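Long-range contact in substrate-binding protein (Synechococcus sp., PDB 6WPN), which probably binds a sugar or oligosaccharide in the periplasm as the solute-binding component of a transport system: residues L141-L153 / G277-T289. Sequence-based numbering, arbitrary orientation.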
# COMPACT_ATOMS: atom_id res chain seq x y z
N LEU A 141 4.77 -2.73 -7.56
CA LEU A 141 4.44 -3.01 -6.17
C LEU A 141 5.48 -2.38 -5.26
O LEU A 141 6.62 -2.12 -5.66
CB LEU A 141 4.30 -4.52 -5.94
CG LEU A 141 5.54 -5.37 -6.18
CD1 LEU A 141 6.49 -5.30 -5.02
CD2 LEU A 141 5.10 -6.81 -6.44
N THR A 142 5.07 -2.11 -4.02
CA THR A 142 5.91 -1.47 -3.02
C THR A 142 5.92 -2.31 -1.76
O THR A 142 4.87 -2.77 -1.30
CB THR A 142 5.40 -0.07 -2.66
OG1 THR A 142 4.14 -0.18 -1.98
CG2 THR A 142 5.17 0.77 -3.89
N VAL A 143 7.12 -2.55 -1.24
CA VAL A 143 7.30 -3.11 0.10
C VAL A 143 7.80 -1.97 0.98
O VAL A 143 8.93 -1.49 0.80
CB VAL A 143 8.28 -4.29 0.09
CG1 VAL A 143 8.46 -4.83 1.50
CG2 VAL A 143 7.79 -5.38 -0.85
N ARG A 144 6.98 -1.53 1.92
CA ARG A 144 7.37 -0.44 2.80
C ARG A 144 8.29 -0.93 3.91
O ARG A 144 8.10 -2.01 4.48
CB ARG A 144 6.14 0.25 3.40
CG ARG A 144 5.34 -0.58 4.36
CD ARG A 144 4.21 0.24 4.95
NE ARG A 144 3.36 -0.60 5.79
CZ ARG A 144 2.26 -1.21 5.36
NH1 ARG A 144 1.86 -1.05 4.10
NH2 ARG A 144 1.55 -1.96 6.19
N LEU A 145 9.33 -0.14 4.19
CA LEU A 145 10.30 -0.47 5.21
C LEU A 145 10.05 0.37 6.47
O LEU A 145 9.12 1.17 6.54
CB LEU A 145 11.72 -0.24 4.68
CG LEU A 145 12.03 -0.86 3.32
CD1 LEU A 145 13.35 -0.32 2.80
CD2 LEU A 145 12.06 -2.37 3.40
N SER A 146 10.89 0.16 7.47
CA SER A 146 10.92 0.99 8.67
C SER A 146 12.09 1.97 8.54
O SER A 146 13.25 1.56 8.60
CB SER A 146 11.06 0.14 9.94
OG SER A 146 9.90 -0.63 10.18
N LEU A 147 11.78 3.24 8.31
CA LEU A 147 12.80 4.28 8.34
C LEU A 147 13.02 4.71 9.79
O LEU A 147 12.13 5.30 10.41
CB LEU A 147 12.39 5.46 7.46
CG LEU A 147 12.12 5.09 6.00
CD1 LEU A 147 11.80 6.33 5.18
CD2 LEU A 147 13.29 4.33 5.40
N VAL A 148 14.20 4.40 10.34
CA VAL A 148 14.47 4.58 11.76
C VAL A 148 15.42 5.75 11.96
O VAL A 148 16.51 5.77 11.39
CB VAL A 148 15.05 3.29 12.38
CG1 VAL A 148 15.50 3.53 13.80
CG2 VAL A 148 14.00 2.19 12.32
N ASN A 149 15.01 6.70 12.79
CA ASN A 149 15.88 7.80 13.20
C ASN A 149 16.85 7.28 14.26
O ASN A 149 16.49 7.16 15.44
CB ASN A 149 15.05 8.97 13.73
CG ASN A 149 15.88 10.20 14.01
OD1 ASN A 149 16.91 10.14 14.68
ND2 ASN A 149 15.43 11.34 13.50
N GLY A 150 18.08 6.99 13.84
CA GLY A 150 19.05 6.41 14.75
C GLY A 150 19.47 7.36 15.85
O GLY A 150 19.87 6.94 16.94
N ASP A 151 19.40 8.66 15.58
CA ASP A 151 19.80 9.63 16.59
C ASP A 151 18.79 9.67 17.74
O ASP A 151 19.18 9.83 18.90
CB ASP A 151 19.97 11.00 15.96
CG ASP A 151 20.46 12.01 16.94
OD1 ASP A 151 21.70 12.13 17.11
OD2 ASP A 151 19.60 12.63 17.58
N LEU A 152 17.49 9.56 17.43
CA LEU A 152 16.49 9.47 18.49
C LEU A 152 16.66 8.19 19.30
O LEU A 152 16.42 8.19 20.51
CB LEU A 152 15.08 9.56 17.90
CG LEU A 152 14.58 10.91 17.39
CD1 LEU A 152 13.18 10.80 16.80
CD2 LEU A 152 14.60 11.95 18.50
N LEU A 153 17.08 7.10 18.66
CA LEU A 153 17.28 5.85 19.38
C LEU A 153 18.38 5.99 20.42
O LEU A 153 18.23 5.56 21.57
CB LEU A 153 17.61 4.72 18.42
CG LEU A 153 16.49 4.10 17.59
CD1 LEU A 153 17.00 2.83 16.95
CD2 LEU A 153 15.27 3.81 18.46
N GLY A 277 19.52 16.61 7.71
CA GLY A 277 19.93 16.24 9.05
C GLY A 277 19.29 14.94 9.51
O GLY A 277 19.93 14.13 10.19
N VAL A 278 18.02 14.73 9.16
CA VAL A 278 17.34 13.50 9.54
C VAL A 278 17.76 12.33 8.66
O VAL A 278 17.94 11.21 9.14
CB VAL A 278 15.81 13.71 9.50
CG1 VAL A 278 15.09 12.42 9.84
CG2 VAL A 278 15.41 14.82 10.46
N ALA A 279 17.92 12.57 7.35
CA ALA A 279 18.34 11.49 6.46
C ALA A 279 19.74 11.00 6.80
O ALA A 279 20.04 9.81 6.62
CB ALA A 279 18.26 11.95 5.01
N ALA A 280 20.61 11.89 7.29
CA ALA A 280 21.97 11.47 7.63
C ALA A 280 22.00 10.49 8.79
O ALA A 280 22.93 9.69 8.90
CB ALA A 280 22.84 12.69 7.94
N VAL A 281 20.99 10.54 9.67
CA VAL A 281 20.87 9.63 10.80
C VAL A 281 19.76 8.61 10.59
O VAL A 281 19.34 7.94 11.54
CB VAL A 281 20.66 10.40 12.12
CG1 VAL A 281 21.79 11.40 12.33
CG2 VAL A 281 19.30 11.09 12.13
N THR A 282 19.25 8.48 9.36
CA THR A 282 18.20 7.53 9.03
C THR A 282 18.81 6.24 8.48
O THR A 282 19.71 6.29 7.63
CB THR A 282 17.26 8.13 7.99
OG1 THR A 282 16.59 9.28 8.54
CG2 THR A 282 16.23 7.11 7.53
N THR A 283 18.32 5.10 8.95
CA THR A 283 18.73 3.81 8.40
C THR A 283 17.48 3.01 8.04
O THR A 283 16.54 2.93 8.85
CB THR A 283 19.59 3.01 9.38
OG1 THR A 283 18.88 2.83 10.61
CG2 THR A 283 20.91 3.73 9.65
N PRO A 284 17.42 2.41 6.86
CA PRO A 284 16.28 1.55 6.52
C PRO A 284 16.35 0.24 7.29
O PRO A 284 17.43 -0.32 7.49
CB PRO A 284 16.43 1.33 5.01
CG PRO A 284 17.44 2.36 4.55
CD PRO A 284 18.34 2.58 5.72
N GLN A 285 15.19 -0.24 7.72
CA GLN A 285 15.07 -1.44 8.53
C GLN A 285 13.86 -2.24 8.06
O GLN A 285 12.99 -1.71 7.37
CB GLN A 285 14.93 -1.10 10.02
CG GLN A 285 16.15 -0.43 10.63
CD GLN A 285 17.36 -1.35 10.71
OE1 GLN A 285 17.22 -2.56 10.91
NE2 GLN A 285 18.55 -0.78 10.54
N PRO A 286 13.80 -3.53 8.40
CA PRO A 286 12.65 -4.33 7.99
C PRO A 286 11.37 -3.77 8.57
O PRO A 286 11.37 -3.18 9.67
CB PRO A 286 12.97 -5.72 8.56
CG PRO A 286 14.45 -5.75 8.66
CD PRO A 286 14.86 -4.35 9.01
N PRO A 287 10.25 -3.93 7.87
CA PRO A 287 8.98 -3.43 8.40
C PRO A 287 8.54 -4.22 9.61
O PRO A 287 8.99 -5.34 9.86
CB PRO A 287 8.00 -3.63 7.23
CG PRO A 287 8.58 -4.79 6.48
CD PRO A 287 10.07 -4.64 6.60
N LEU A 288 7.65 -3.61 10.40
CA LEU A 288 7.10 -4.32 11.54
C LEU A 288 6.20 -5.45 11.05
O LEU A 288 5.45 -5.29 10.07
CB LEU A 288 6.32 -3.37 12.44
CG LEU A 288 7.17 -2.36 13.22
CD1 LEU A 288 6.36 -1.14 13.61
CD2 LEU A 288 7.75 -3.04 14.44
N THR A 289 6.31 -6.60 11.69
CA THR A 289 5.46 -7.74 11.38
C THR A 289 4.93 -8.34 12.68
O THR A 289 5.28 -7.92 13.78
CB THR A 289 6.21 -8.82 10.59
OG1 THR A 289 7.09 -9.53 11.48
CG2 THR A 289 7.03 -8.20 9.45
O HOH W 1 7.40 -0.69 9.53
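Ser146 and Val148 pair with Gln285 and Thr283 across two antiparallel strands, 145-149 and 282-285. The strands are adjacent in the sheet of a two-lobed periplasmic binding protein fold. Strand 260-263 flanks strand 145-149 on its other edge. Ser146 N gives a nearly straight bond to Gln285 O (2.8 Å, 167°), met from above the carbonyl plane. The return bond from Gln285 N to Ser146 O is bent and weak. Val148 and Thr283 exchange two bonds, and the ladder ends where Gly150 N meets Val281 O.

On the face with Asn149 and Leu147, the side chain of Asn149 can be followed outward. Its CB leaves the strand with CG anti to the backbone N (chi1 -173°), which lays the amide alongside the side chain of Val281. Asn149 CG touches Val281 CG2 at 4.0 Å. Asn149 OD1 lies closer to that methyl and accepts from Leu152 N (2.9 Å), an N-cap bond at the start of helix 150-155. Asn149 ND2 reaches Val278 CG1 at 3.8 Å, the two side chains crossing at about a right angle. With Asn149 replaced by an alanine, Leu152 N would probably lose its capping acceptor and a gap would open beside Val281 and Val278.

Pro284, further along this face, meets Leu145 CD1 with its CB, and helix 359-374 covers both residues through Ala367. On the other face, Gln285 CG, turned beside its backbone N, lies against Val148 CG2 at 3.8 Å, and the chain bends beyond it. Past the strand, the ring of Pro287 lies against Arg144 O, its CB closest at 3.2 Å; the Arg144 guanidinium pairs with Glu198. Ser146 OG stands 3.0 Å from Pro286 O and also bonds a water, which accepts from Leu288 N at 3.1 Å.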